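Side-chain contacts in arginyl-trna synthetase (Thermus thermophilus, PDB 1IQ0), which probably catalyses the ATP-dependent attachment of L-arginine to tRNA(Arg), releasing AMP and diphosphate: residues A[164-169]-A[184-189]; A[91-96]-A[511-516]; A[478-483]-A[568-573]; A[159-164]-A[201-206]; A[503-508]-A[536-541]. All coordinates share one frame; numbering follows the deposited sequence.

Interaction 1 of 5, residues A[164-169]-A[184-189]; sequences RHYGLT and YVRLHQ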
# COMPACT_ATOMS: atom_id res chain seq x y z
N ARG A 164 3.16 37.00 3.07
CA ARG A 164 3.35 38.30 3.71
C ARG A 164 3.95 39.32 2.75
O ARG A 164 3.42 40.42 2.59
CB ARG A 164 4.26 38.13 4.93
CG ARG A 164 4.18 39.25 5.95
CD ARG A 164 5.09 38.94 7.12
NE ARG A 164 4.83 39.80 8.27
CZ ARG A 164 3.70 39.80 8.98
NH1 ARG A 164 2.72 38.98 8.65
NH2 ARG A 164 3.57 40.62 10.01
N HIS A 165 5.05 38.94 2.10
CA HIS A 165 5.76 39.80 1.17
C HIS A 165 4.88 40.40 0.09
O HIS A 165 5.02 41.57 -0.25
CB HIS A 165 6.91 39.02 0.52
CG HIS A 165 7.76 39.85 -0.40
ND1 HIS A 165 7.75 39.70 -1.77
CD2 HIS A 165 8.64 40.85 -0.13
CE1 HIS A 165 8.59 40.57 -2.31
NE2 HIS A 165 9.15 41.27 -1.34
N TYR A 166 3.97 39.59 -0.46
CA TYR A 166 3.08 40.07 -1.51
C TYR A 166 1.80 40.66 -0.94
O TYR A 166 0.94 41.11 -1.68
CB TYR A 166 2.76 38.95 -2.49
CG TYR A 166 3.99 38.47 -3.23
CD1 TYR A 166 4.52 37.20 -2.99
CD2 TYR A 166 4.65 39.31 -4.13
CE1 TYR A 166 5.68 36.77 -3.63
CE2 TYR A 166 5.82 38.90 -4.77
CZ TYR A 166 6.33 37.63 -4.51
OH TYR A 166 7.50 37.22 -5.12
N GLY A 167 1.69 40.65 0.39
CA GLY A 167 0.51 41.20 1.04
C GLY A 167 -0.75 40.56 0.51
O GLY A 167 -1.69 41.24 0.10
N LEU A 168 -0.77 39.23 0.53
CA LEU A 168 -1.92 38.47 0.05
C LEU A 168 -2.85 38.13 1.21
O LEU A 168 -2.40 37.74 2.28
CB LEU A 168 -1.45 37.19 -0.64
CG LEU A 168 -0.47 37.42 -1.79
CD1 LEU A 168 0.01 36.07 -2.33
CD2 LEU A 168 -1.15 38.23 -2.89
N THR A 169 -4.15 38.27 0.98
CA THR A 169 -5.13 37.97 2.01
C THR A 169 -6.10 36.92 1.50
O THR A 169 -6.57 36.99 0.36
CB THR A 169 -5.92 39.23 2.42
OG1 THR A 169 -5.01 40.29 2.74
CG2 THR A 169 -6.79 38.94 3.63
N TYR A 184 3.32 30.79 -3.32
CA TYR A 184 4.59 30.12 -3.53
C TYR A 184 5.01 30.27 -4.99
O TYR A 184 6.16 30.57 -5.28
CB TYR A 184 4.48 28.63 -3.18
CG TYR A 184 5.75 27.83 -3.40
CD1 TYR A 184 6.73 27.76 -2.41
CD2 TYR A 184 5.97 27.15 -4.60
CE1 TYR A 184 7.90 27.03 -2.61
CE2 TYR A 184 7.15 26.42 -4.80
CZ TYR A 184 8.10 26.36 -3.80
OH TYR A 184 9.26 25.65 -3.98
N VAL A 185 4.07 30.05 -5.90
CA VAL A 185 4.37 30.17 -7.32
C VAL A 185 4.77 31.58 -7.72
O VAL A 185 5.66 31.76 -8.55
CB VAL A 185 3.16 29.72 -8.20
CG1 VAL A 185 3.41 30.10 -9.67
CG2 VAL A 185 2.96 28.21 -8.09
N ARG A 186 4.13 32.60 -7.15
CA ARG A 186 4.50 33.96 -7.51
C ARG A 186 5.94 34.22 -7.07
O ARG A 186 6.74 34.78 -7.83
CB ARG A 186 3.58 35.01 -6.87
CG ARG A 186 3.56 36.28 -7.72
CD ARG A 186 3.54 37.57 -6.93
NE ARG A 186 2.21 37.90 -6.44
CZ ARG A 186 1.82 39.14 -6.15
NH1 ARG A 186 2.66 40.15 -6.32
NH2 ARG A 186 0.60 39.37 -5.69
N LEU A 187 6.28 33.81 -5.85
CA LEU A 187 7.63 33.99 -5.33
C LEU A 187 8.69 33.44 -6.27
O LEU A 187 9.68 34.11 -6.57
CB LEU A 187 7.78 33.32 -3.95
CG LEU A 187 9.19 33.38 -3.35
CD1 LEU A 187 9.56 34.83 -3.08
CD2 LEU A 187 9.26 32.56 -2.06
N HIS A 188 8.49 32.21 -6.75
CA HIS A 188 9.46 31.59 -7.65
C HIS A 188 9.46 32.11 -9.08
O HIS A 188 10.31 31.71 -9.88
CB HIS A 188 9.29 30.07 -7.66
CG HIS A 188 10.03 29.38 -6.56
ND1 HIS A 188 9.55 29.32 -5.27
CD2 HIS A 188 11.24 28.79 -6.54
CE1 HIS A 188 10.45 28.72 -4.50
NE2 HIS A 188 11.48 28.39 -5.25
N GLN A 189 8.52 32.98 -9.41
CA GLN A 189 8.47 33.55 -10.75
C GLN A 189 8.97 34.98 -10.63
O GLN A 189 9.16 35.67 -11.63
CB GLN A 189 7.04 33.55 -11.30
CG GLN A 189 6.45 32.17 -11.53
CD GLN A 189 5.08 32.23 -12.19
OE1 GLN A 189 4.22 33.01 -11.80
NE2 GLN A 189 4.88 31.39 -13.19
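A Schellman motif ends helix 154-165, and just there Tyr166 turns its ring against Arg186 and Leu187 of helix 176-189. Gly167, at positive phi, sends its N to Arg164 O (2.8 Å), and Leu168 N probably reaches Leu163 O (3.0 Å), closing the turn. Tyr166 CG stands beside its backbone N (chi1 -64°), which aims the ring at the second helix. Arg186 CD lies over one ring face, 3.5 Å from the centroid of the Tyr166 ring and 16° off its normal, a CH-pi contact; His165 ND1 lies over the opposite face. The guanidinium lays a face over the CG-CD2 side of the ring, Arg186 NH1 3.1 Å from Tyr166 CD2 and the planes 33° apart, as the two side chains run past each other in opposite directions. Leu168 CD2 touches Arg186 NH2 at 3.5 Å. Were Tyr166 an alanine, the Arg186 chain would probably lose its flat support and its guanidinium be freer to turn. The phenol is hydrogen-bonded to Asp190, and Tyr166 OH comes within 3.2 Å of Leu187 CA.

Interaction 2 of 5, residues A[91-96]-A[511-516]; sequences ALRPKA and DFEEAV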
# COMPACT_ATOMS: atom_id res chain seq x y z
N ALA A 91 -14.68 -22.55 -1.45
CA ALA A 91 -14.94 -21.32 -2.19
C ALA A 91 -16.13 -20.57 -1.59
O ALA A 91 -16.17 -19.34 -1.60
CB ALA A 91 -15.22 -21.62 -3.66
N LEU A 92 -17.09 -21.32 -1.06
CA LEU A 92 -18.27 -20.70 -0.47
C LEU A 92 -18.04 -20.14 0.93
O LEU A 92 -18.71 -19.18 1.32
CB LEU A 92 -19.43 -21.70 -0.46
CG LEU A 92 -19.85 -22.18 -1.86
CD1 LEU A 92 -21.12 -23.03 -1.75
CD2 LEU A 92 -20.09 -20.97 -2.76
N ARG A 93 -17.11 -20.73 1.67
CA ARG A 93 -16.80 -20.29 3.03
C ARG A 93 -16.50 -18.78 3.07
O ARG A 93 -15.78 -18.26 2.22
CB ARG A 93 -15.59 -21.06 3.56
CG ARG A 93 -15.17 -20.68 4.98
CD ARG A 93 -14.00 -21.53 5.48
NE ARG A 93 -12.75 -21.27 4.76
CZ ARG A 93 -12.11 -20.10 4.76
NH1 ARG A 93 -12.60 -19.07 5.44
NH2 ARG A 93 -10.98 -19.95 4.09
N PRO A 94 -17.07 -18.07 4.06
CA PRO A 94 -16.84 -16.62 4.18
C PRO A 94 -15.39 -16.28 4.53
O PRO A 94 -14.80 -16.89 5.42
CB PRO A 94 -17.81 -16.21 5.28
CG PRO A 94 -17.84 -17.43 6.16
CD PRO A 94 -17.94 -18.55 5.14
N LYS A 95 -14.83 -15.30 3.82
CA LYS A 95 -13.45 -14.88 4.05
C LYS A 95 -13.37 -13.59 4.87
O LYS A 95 -13.95 -12.56 4.51
CB LYS A 95 -12.72 -14.69 2.71
CG LYS A 95 -13.61 -14.73 1.46
CD LYS A 95 -14.67 -13.62 1.47
CE LYS A 95 -14.04 -12.24 1.47
NZ LYS A 95 -15.03 -11.18 1.82
N ALA A 96 -12.65 -13.65 5.99
CA ALA A 96 -12.50 -12.50 6.87
C ALA A 96 -11.04 -12.30 7.26
O ALA A 96 -10.19 -13.16 6.99
CB ALA A 96 -13.36 -12.70 8.12
N ASP A 511 -8.01 -18.40 -4.78
CA ASP A 511 -6.73 -17.70 -4.86
C ASP A 511 -6.71 -16.34 -4.19
O ASP A 511 -5.67 -15.69 -4.12
CB ASP A 511 -6.31 -17.53 -6.32
CG ASP A 511 -6.07 -18.85 -7.01
OD1 ASP A 511 -5.58 -19.78 -6.34
OD2 ASP A 511 -6.35 -18.96 -8.21
N PHE A 512 -7.86 -15.90 -3.69
CA PHE A 512 -7.97 -14.59 -3.05
C PHE A 512 -7.07 -14.38 -1.83
O PHE A 512 -6.36 -13.38 -1.74
CB PHE A 512 -9.41 -14.33 -2.64
CG PHE A 512 -9.59 -13.09 -1.82
CD1 PHE A 512 -9.31 -11.84 -2.36
CD2 PHE A 512 -10.00 -13.17 -0.49
CE1 PHE A 512 -9.46 -10.69 -1.59
CE2 PHE A 512 -10.15 -12.03 0.28
CZ PHE A 512 -9.88 -10.78 -0.27
N GLU A 513 -7.12 -15.31 -0.88
CA GLU A 513 -6.33 -15.18 0.33
C GLU A 513 -4.83 -15.18 0.04
O GLU A 513 -4.07 -14.46 0.69
CB GLU A 513 -6.72 -16.28 1.33
CG GLU A 513 -8.19 -16.19 1.77
CD GLU A 513 -8.52 -17.02 3.00
OE1 GLU A 513 -8.16 -18.22 3.04
OE2 GLU A 513 -9.13 -16.47 3.94
N GLU A 514 -4.40 -15.95 -0.95
CA GLU A 514 -2.99 -15.99 -1.29
C GLU A 514 -2.55 -14.65 -1.88
O GLU A 514 -1.43 -14.19 -1.64
CB GLU A 514 -2.70 -17.11 -2.28
CG GLU A 514 -1.22 -17.31 -2.59
CD GLU A 514 -0.38 -17.58 -1.34
OE1 GLU A 514 -0.81 -18.40 -0.51
OE2 GLU A 514 0.70 -16.97 -1.20
N ALA A 515 -3.42 -14.04 -2.68
CA ALA A 515 -3.11 -12.76 -3.29
C ALA A 515 -2.96 -11.72 -2.17
O ALA A 515 -2.07 -10.87 -2.22
CB ALA A 515 -4.21 -12.33 -4.26
N VAL A 516 -3.82 -11.80 -1.17
CA VAL A 516 -3.76 -10.86 -0.06
C VAL A 516 -2.49 -11.04 0.80
O VAL A 516 -1.81 -10.07 1.13
CB VAL A 516 -4.98 -10.99 0.86
CG1 VAL A 516 -4.80 -10.09 2.08
CG2 VAL A 516 -6.23 -10.59 0.10
O HOH W 1 -9.70 -13.80 4.56
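The Arg93 guanidinium presents an edge, close to its own plane, to the carboxylate of Glu513, and the two planes are 45° apart. Val516 CG2 sits over one face of the other flat group, the Phe512 ring, and Lys95 CE approaches that ring obliquely, 4.1 Å from Phe512 CE2. The hydrogen bond of the Arg93-Glu513 salt bridge is weak: Arg93 NH2 lies 3.5 Å from Glu513 OE1 with an N-H...O angle of only 133°. The same NH2 has its stronger partner in Glu90, so the charge is probably shared between two carboxylates. A bend at chi3 (68°) in the otherwise extended arginine turns the guanidinium toward the acid. The other carboxylate oxygen is bridged to the backbone by a water, which donates to Glu513 OE2 at 2.8 Å and to Ala96 O at 2.6 Å. Both oxygens thus have a partner, OE2 the water and OE1 the weakly bonded arginine. Lys95 crosses Phe512 at about a right angle and carries its NZ on to Thr579 of helix 562-583. This mixed polar and apolar contact is an interdomain seam: the chain leaving helix 84-92, in the class I catalytic part of the sequence, meets helix 512-522 of the DALR anticodon-binding domain.

Interaction 3 of 5, residues A[478-483]-A[568-573]; sequences ARAHSI and SLVQSL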
# COMPACT_ATOMS: atom_id res chain seq x y z
N ALA A 478 -21.08 -4.79 -8.75
CA ALA A 478 -22.46 -4.31 -8.83
C ALA A 478 -23.35 -5.30 -9.60
O ALA A 478 -24.50 -5.50 -9.25
CB ALA A 478 -22.51 -2.92 -9.49
N ARG A 479 -22.80 -5.91 -10.64
CA ARG A 479 -23.55 -6.88 -11.43
C ARG A 479 -23.90 -8.09 -10.56
O ARG A 479 -25.04 -8.54 -10.54
CB ARG A 479 -22.72 -7.34 -12.64
CG ARG A 479 -23.48 -8.22 -13.63
CD ARG A 479 -23.93 -7.43 -14.85
NE ARG A 479 -23.27 -7.88 -16.08
CZ ARG A 479 -21.96 -7.91 -16.26
NH1 ARG A 479 -21.14 -7.51 -15.30
NH2 ARG A 479 -21.45 -8.33 -17.42
N ALA A 480 -22.91 -8.62 -9.85
CA ALA A 480 -23.13 -9.78 -8.98
C ALA A 480 -24.14 -9.43 -7.90
O ALA A 480 -25.05 -10.21 -7.61
CB ALA A 480 -21.81 -10.22 -8.35
N HIS A 481 -23.98 -8.26 -7.30
CA HIS A 481 -24.88 -7.82 -6.24
C HIS A 481 -26.32 -7.63 -6.72
O HIS A 481 -27.26 -7.93 -5.98
CB HIS A 481 -24.36 -6.50 -5.63
CG HIS A 481 -25.08 -6.10 -4.38
ND1 HIS A 481 -26.30 -5.46 -4.38
CD2 HIS A 481 -24.74 -6.26 -3.07
CE1 HIS A 481 -26.69 -5.25 -3.14
NE2 HIS A 481 -25.76 -5.73 -2.32
N SER A 482 -26.50 -7.15 -7.95
CA SER A 482 -27.86 -6.94 -8.47
C SER A 482 -28.62 -8.27 -8.56
O SER A 482 -29.83 -8.31 -8.34
CB SER A 482 -27.81 -6.27 -9.86
OG SER A 482 -27.35 -7.18 -10.84
N ILE A 483 -27.91 -9.34 -8.87
CA ILE A 483 -28.51 -10.67 -8.96
C ILE A 483 -29.04 -11.11 -7.58
O ILE A 483 -30.15 -11.62 -7.46
CB ILE A 483 -27.48 -11.72 -9.46
CG1 ILE A 483 -27.00 -11.35 -10.87
CG2 ILE A 483 -28.10 -13.13 -9.45
CD1 ILE A 483 -25.85 -12.22 -11.39
N SER A 568 -25.02 -18.76 -4.05
CA SER A 568 -23.96 -18.76 -3.03
C SER A 568 -22.61 -18.44 -3.67
O SER A 568 -21.77 -17.77 -3.07
CB SER A 568 -23.89 -20.11 -2.31
OG SER A 568 -25.04 -20.31 -1.51
N LEU A 569 -22.40 -18.93 -4.89
CA LEU A 569 -21.15 -18.67 -5.59
C LEU A 569 -21.10 -17.19 -5.98
O LEU A 569 -20.05 -16.54 -5.89
CB LEU A 569 -21.06 -19.53 -6.84
CG LEU A 569 -19.76 -19.48 -7.64
CD1 LEU A 569 -18.59 -19.86 -6.74
CD2 LEU A 569 -19.86 -20.45 -8.82
N VAL A 570 -22.24 -16.66 -6.41
CA VAL A 570 -22.34 -15.25 -6.79
C VAL A 570 -22.09 -14.39 -5.55
O VAL A 570 -21.43 -13.36 -5.62
CB VAL A 570 -23.74 -14.93 -7.38
CG1 VAL A 570 -23.95 -13.42 -7.45
CG2 VAL A 570 -23.85 -15.54 -8.79
N GLN A 571 -22.63 -14.82 -4.41
CA GLN A 571 -22.46 -14.10 -3.17
C GLN A 571 -21.00 -14.10 -2.74
O GLN A 571 -20.46 -13.07 -2.33
CB GLN A 571 -23.32 -14.73 -2.06
CG GLN A 571 -23.16 -14.03 -0.72
CD GLN A 571 -24.07 -14.60 0.35
OE1 GLN A 571 -23.99 -15.78 0.68
NE2 GLN A 571 -24.94 -13.76 0.89
N SER A 572 -20.36 -15.26 -2.84
CA SER A 572 -18.95 -15.36 -2.47
C SER A 572 -18.11 -14.43 -3.37
O SER A 572 -17.17 -13.78 -2.90
CB SER A 572 -18.46 -16.80 -2.61
OG SER A 572 -17.05 -16.88 -2.47
N LEU A 573 -18.46 -14.36 -4.65
CA LEU A 573 -17.73 -13.49 -5.57
C LEU A 573 -17.93 -12.01 -5.25
O LEU A 573 -16.98 -11.23 -5.29
CB LEU A 573 -18.15 -13.73 -7.02
CG LEU A 573 -17.47 -12.62 -7.84
CD1 LEU A 573 -16.29 -13.17 -8.60
CD2 LEU A 573 -18.47 -11.94 -8.74
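Val570 holds CG1 anti to its backbone N (chi1 166°), and this rotation carries the methyl onto Ala480 across the helix pair. Leu573, one turn further on, has its CG in the same position, and chi2 of 104°, away from a staggered value, swings CD2 to the same alanine. Ala480 CB is thus touched by two branches: Leu573 CD2 at 3.8 Å and Val570 CG1 at 4.0 Å. The valine methyl also rests on the backbone, with Val570 CG1 3.4 Å from Ala480 O. On the next turn Ile483 adds a looser contact, its CB 4.4 Å from Val570 CG1. The small alanine is consistent with the close backbones, Ala480 CA and Val570 CA being 5.9 Å apart. The axes of the two segments agree: they approach to 9.0 Å, with 141° between their N-to-C directions, so the helices are splayed well away from exact antiparallel. Trp539 of helix 525-544 touches Ala480, Ile483 and Leu573, adding a third helix to the apolar cluster. The contact is part of the helical bundle of the DALR anticodon-binding domain, where it joins helices 470-487 and 562-583.

Interaction 4 of 5, residues A[159-164]-A[201-206]; sequences TLFALR and EEVLHA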
# COMPACT_ATOMS: atom_id res chain seq x y z
N THR A 159 6.65 29.78 1.42
CA THR A 159 5.27 30.16 1.17
C THR A 159 4.79 31.16 2.21
O THR A 159 4.11 32.12 1.86
CB THR A 159 4.30 28.95 1.15
OG1 THR A 159 4.10 28.45 2.47
CG2 THR A 159 4.85 27.85 0.28
N LEU A 160 5.15 30.96 3.47
CA LEU A 160 4.74 31.90 4.51
C LEU A 160 5.35 33.27 4.24
O LEU A 160 4.72 34.30 4.48
CB LEU A 160 5.16 31.39 5.90
CG LEU A 160 4.47 30.10 6.33
CD1 LEU A 160 4.87 29.73 7.77
CD2 LEU A 160 2.96 30.29 6.23
N PHE A 161 6.58 33.30 3.73
CA PHE A 161 7.22 34.56 3.40
C PHE A 161 6.46 35.22 2.25
O PHE A 161 6.14 36.41 2.31
CB PHE A 161 8.67 34.34 2.97
CG PHE A 161 9.30 35.55 2.34
CD1 PHE A 161 9.62 36.66 3.12
CD2 PHE A 161 9.51 35.60 0.97
CE1 PHE A 161 10.14 37.81 2.53
CE2 PHE A 161 10.03 36.74 0.37
CZ PHE A 161 10.35 37.85 1.15
N ALA A 162 6.17 34.45 1.20
CA ALA A 162 5.46 34.95 0.03
C ALA A 162 4.10 35.56 0.39
O ALA A 162 3.72 36.61 -0.13
CB ALA A 162 5.28 33.84 -0.99
N LEU A 163 3.35 34.88 1.26
CA LEU A 163 2.04 35.37 1.66
C LEU A 163 2.12 36.77 2.27
O LEU A 163 1.27 37.62 2.02
CB LEU A 163 1.40 34.41 2.67
CG LEU A 163 0.91 33.09 2.06
CD1 LEU A 163 0.57 32.09 3.16
CD2 LEU A 163 -0.30 33.37 1.18
N ARG A 164 3.16 37.00 3.07
CA ARG A 164 3.35 38.30 3.71
C ARG A 164 3.95 39.32 2.75
O ARG A 164 3.42 40.42 2.59
CB ARG A 164 4.26 38.13 4.93
CG ARG A 164 4.18 39.25 5.95
CD ARG A 164 5.09 38.94 7.12
NE ARG A 164 4.83 39.80 8.27
CZ ARG A 164 3.70 39.80 8.98
NH1 ARG A 164 2.72 38.98 8.65
NH2 ARG A 164 3.57 40.62 10.01
N GLU A 201 15.30 33.81 4.81
CA GLU A 201 16.05 33.20 5.91
C GLU A 201 15.50 33.66 7.26
O GLU A 201 15.49 32.90 8.23
CB GLU A 201 17.54 33.55 5.83
CG GLU A 201 18.24 33.12 4.55
CD GLU A 201 18.36 31.61 4.38
OE1 GLU A 201 18.79 31.17 3.30
OE2 GLU A 201 18.02 30.87 5.33
N GLU A 202 15.05 34.92 7.32
CA GLU A 202 14.50 35.47 8.55
C GLU A 202 13.23 34.74 8.96
O GLU A 202 13.00 34.50 10.15
CB GLU A 202 14.20 36.97 8.40
CG GLU A 202 15.43 37.86 8.51
CD GLU A 202 15.09 39.34 8.40
OE1 GLU A 202 14.20 39.80 9.14
OE2 GLU A 202 15.73 40.03 7.58
N VAL A 203 12.39 34.40 7.99
CA VAL A 203 11.17 33.66 8.30
C VAL A 203 11.54 32.23 8.66
O VAL A 203 10.94 31.63 9.56
CB VAL A 203 10.18 33.65 7.11
CG1 VAL A 203 9.02 32.71 7.41
CG2 VAL A 203 9.65 35.08 6.86
N LEU A 204 12.55 31.69 7.99
CA LEU A 204 12.99 30.32 8.24
C LEU A 204 13.44 30.20 9.69
O LEU A 204 13.16 29.20 10.36
CB LEU A 204 14.16 29.95 7.32
CG LEU A 204 14.25 28.52 6.77
CD1 LEU A 204 15.72 28.21 6.44
CD2 LEU A 204 13.69 27.50 7.75
N HIS A 205 14.15 31.21 10.18
CA HIS A 205 14.64 31.22 11.56
C HIS A 205 13.45 31.20 12.53
O HIS A 205 13.44 30.44 13.50
CB HIS A 205 15.49 32.48 11.80
CG HIS A 205 16.05 32.57 13.19
ND1 HIS A 205 15.65 33.54 14.09
CD2 HIS A 205 16.98 31.82 13.83
CE1 HIS A 205 16.32 33.39 15.22
NE2 HIS A 205 17.13 32.35 15.08
N ALA A 206 12.44 32.03 12.27
CA ALA A 206 11.27 32.06 13.14
C ALA A 206 10.51 30.74 13.02
O ALA A 206 9.97 30.23 14.01
CB ALA A 206 10.36 33.23 12.76
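Val203 and Phe161 meet at about a right angle, the valine pushing a methyl at the rim of the phenyl ring. Val203 CG2 lies at the ring edge, near its plane, 4.1 Å from Phe161 CD1, and the same methyl is 4.1 Å from Phe161 CB. It therefore fills the angle between the ring and its stem; the valine takes the edge, and stacking on the ring is left to His165. With chi1 at 172°, Val203 puts CG2 beside its backbone N and CG1 anti to it, so the two methyls serve different neighbours. CG1 meets Leu160, lying 4.3 Å from Leu160 CB. One valine thus spans two consecutive residues of helix 154-165, and it carries over half of the 117 Å² buried between the segments. The nearest alpha carbons, Phe161 CA and Val203 CA, are 6.4 Å apart. Around this core the Phe161 ring touches Ala199 and Ile200, while Leu160 also reaches Leu207 and Val216. The contact is apolar helix-to-helix packing in a helical segment of the catalytic domain: helices 154-165 and 197-208 both belong to the long connection between the adjacent parallel strands 141-149 and 236-239 of the class I nucleotide-binding sheet.

Interaction 5 of 5, residues A[503-508]-A[536-541]; sequences RALALD and AASWNA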
# COMPACT_ATOMS: atom_id res chain seq x y z
N ARG A 503 -17.16 -24.79 -11.08
CA ARG A 503 -15.86 -25.24 -10.61
C ARG A 503 -14.75 -24.26 -10.96
O ARG A 503 -13.97 -23.87 -10.09
CB ARG A 503 -15.53 -26.62 -11.20
CG ARG A 503 -14.22 -27.21 -10.69
CD ARG A 503 -13.87 -28.51 -11.39
NE ARG A 503 -12.47 -28.89 -11.15
CZ ARG A 503 -12.00 -29.34 -10.00
NH1 ARG A 503 -12.82 -29.49 -8.96
NH2 ARG A 503 -10.72 -29.64 -9.87
N ALA A 504 -14.67 -23.87 -12.23
CA ALA A 504 -13.65 -22.94 -12.68
C ALA A 504 -13.71 -21.62 -11.92
O ALA A 504 -12.68 -21.08 -11.52
CB ALA A 504 -13.81 -22.68 -14.19
N LEU A 505 -14.91 -21.08 -11.72
CA LEU A 505 -15.05 -19.82 -10.99
C LEU A 505 -14.69 -19.98 -9.52
O LEU A 505 -14.00 -19.14 -8.94
CB LEU A 505 -16.48 -19.30 -11.11
CG LEU A 505 -16.78 -18.01 -10.32
CD1 LEU A 505 -15.81 -16.90 -10.74
CD2 LEU A 505 -18.21 -17.58 -10.58
N ALA A 506 -15.16 -21.06 -8.90
CA ALA A 506 -14.87 -21.32 -7.50
C ALA A 506 -13.35 -21.38 -7.28
O ALA A 506 -12.84 -20.85 -6.30
CB ALA A 506 -15.52 -22.63 -7.07
N LEU A 507 -12.65 -22.01 -8.22
CA LEU A 507 -11.20 -22.14 -8.13
C LEU A 507 -10.51 -20.77 -8.14
O LEU A 507 -9.54 -20.56 -7.39
CB LEU A 507 -10.68 -23.00 -9.28
CG LEU A 507 -9.22 -23.47 -9.28
CD1 LEU A 507 -8.84 -24.10 -7.94
CD2 LEU A 507 -9.06 -24.48 -10.42
N ASP A 508 -10.98 -19.84 -8.96
CA ASP A 508 -10.36 -18.51 -8.96
C ASP A 508 -10.59 -17.85 -7.61
O ASP A 508 -9.76 -17.07 -7.14
CB ASP A 508 -10.93 -17.64 -10.08
CG ASP A 508 -10.45 -18.10 -11.44
OD1 ASP A 508 -9.31 -18.60 -11.52
OD2 ASP A 508 -11.21 -17.95 -12.42
N ALA A 536 -12.50 -10.49 -11.68
CA ALA A 536 -13.58 -9.78 -12.34
C ALA A 536 -13.72 -10.32 -13.77
O ALA A 536 -14.84 -10.42 -14.28
CB ALA A 536 -13.30 -8.29 -12.35
N ALA A 537 -12.60 -10.66 -14.39
CA ALA A 537 -12.62 -11.20 -15.75
C ALA A 537 -13.27 -12.58 -15.74
O ALA A 537 -14.02 -12.94 -16.65
CB ALA A 537 -11.19 -11.30 -16.31
N SER A 538 -12.96 -13.36 -14.71
CA SER A 538 -13.51 -14.71 -14.55
C SER A 538 -15.02 -14.62 -14.31
O SER A 538 -15.79 -15.41 -14.85
CB SER A 538 -12.83 -15.40 -13.37
OG SER A 538 -13.37 -16.70 -13.15
N TRP A 539 -15.43 -13.66 -13.50
CA TRP A 539 -16.85 -13.46 -13.22
C TRP A 539 -17.59 -13.07 -14.50
O TRP A 539 -18.67 -13.59 -14.79
CB TRP A 539 -17.04 -12.39 -12.15
CG TRP A 539 -18.41 -11.79 -12.15
CD1 TRP A 539 -18.74 -10.52 -12.52
CD2 TRP A 539 -19.63 -12.44 -11.79
NE1 TRP A 539 -20.10 -10.33 -12.42
CE2 TRP A 539 -20.67 -11.50 -11.97
CE3 TRP A 539 -19.95 -13.72 -11.33
CZ2 TRP A 539 -22.02 -11.80 -11.71
CZ3 TRP A 539 -21.29 -14.03 -11.07
CH2 TRP A 539 -22.30 -13.07 -11.27
N ASN A 540 -17.02 -12.16 -15.28
CA ASN A 540 -17.65 -11.73 -16.51
C ASN A 540 -17.79 -12.85 -17.55
O ASN A 540 -18.84 -12.98 -18.18
CB ASN A 540 -16.89 -10.54 -17.11
CG ASN A 540 -17.22 -9.24 -16.40
OD1 ASN A 540 -18.36 -8.99 -16.03
ND2 ASN A 540 -16.21 -8.40 -16.21
N ALA A 541 -16.75 -13.65 -17.73
CA ALA A 541 -16.79 -14.75 -18.69
C ALA A 541 -17.85 -15.74 -18.21
O ALA A 541 -18.60 -16.31 -19.01
CB ALA A 541 -15.43 -15.44 -18.77
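Asp508 and Ser538 make the polar centre of this contact, with Ser538 OG donating to Asp508 OD2 over 2.6 Å. The hydroxyl comes to the anti lone pair of that oxygen, on the side away from OD1. Leu505 lies beside the bond, its CD1 3.4 Å from Ser538 OG, and its other methyl, CD2, sits at the edge of the indole, near the ring plane and 4.3 Å from Trp539 CE3. The serine reaches across because its OG stands anti to the backbone N (chi1 178°). Asp508 keeps CG beside its own N (chi1 -72°), which turns the carboxylate toward helix 525-544. Arg27 then forms a salt bridge with Asp508 OD1, so the two carboxylate oxygens have separate partners and the group is held against rotation. Replacing Asp508 by alanine is likely to strand the Ser538 hydroxyl without this acceptor and take from Arg27 one of its two acidic partners, Asp511 being the other. Further out, Leu569 packs on Leu505 and Val570 on Trp539. The segment axes approach to 9.9 Å, with 165° between their N-to-C directions, so helices 500-509 and 525-544 run nearly antiparallel; helix 562-583 touches both, and helix 470-487 brings Ala476 to Trp539.

The five contacts fall into two groups. Interactions 1 and 4, centres 11 Å apart, both use helix 154-165, their segments overlapping at Arg164, which makes no cross-segment contact in either; Leu187 CD1 lies 4.0 Å from Phe161 CE2 between them. Thr159 and Tyr184 touch Asn115 of the predicted 'HIGH' motif, so the helices carrying these contacts, rather than the contacts themselves, border that class I signature. Interactions 2, 3 and 5 have centres 12 to 15 Å apart. Ala91 O probably accepts a hydrogen bond from Ser572 OG at 2.8 Å, tying 2 to 3, and Trp539 links 3 to 5. Between the groups, centres are 53 to 59 Å and nearest atoms about 38 to 42 Å apart.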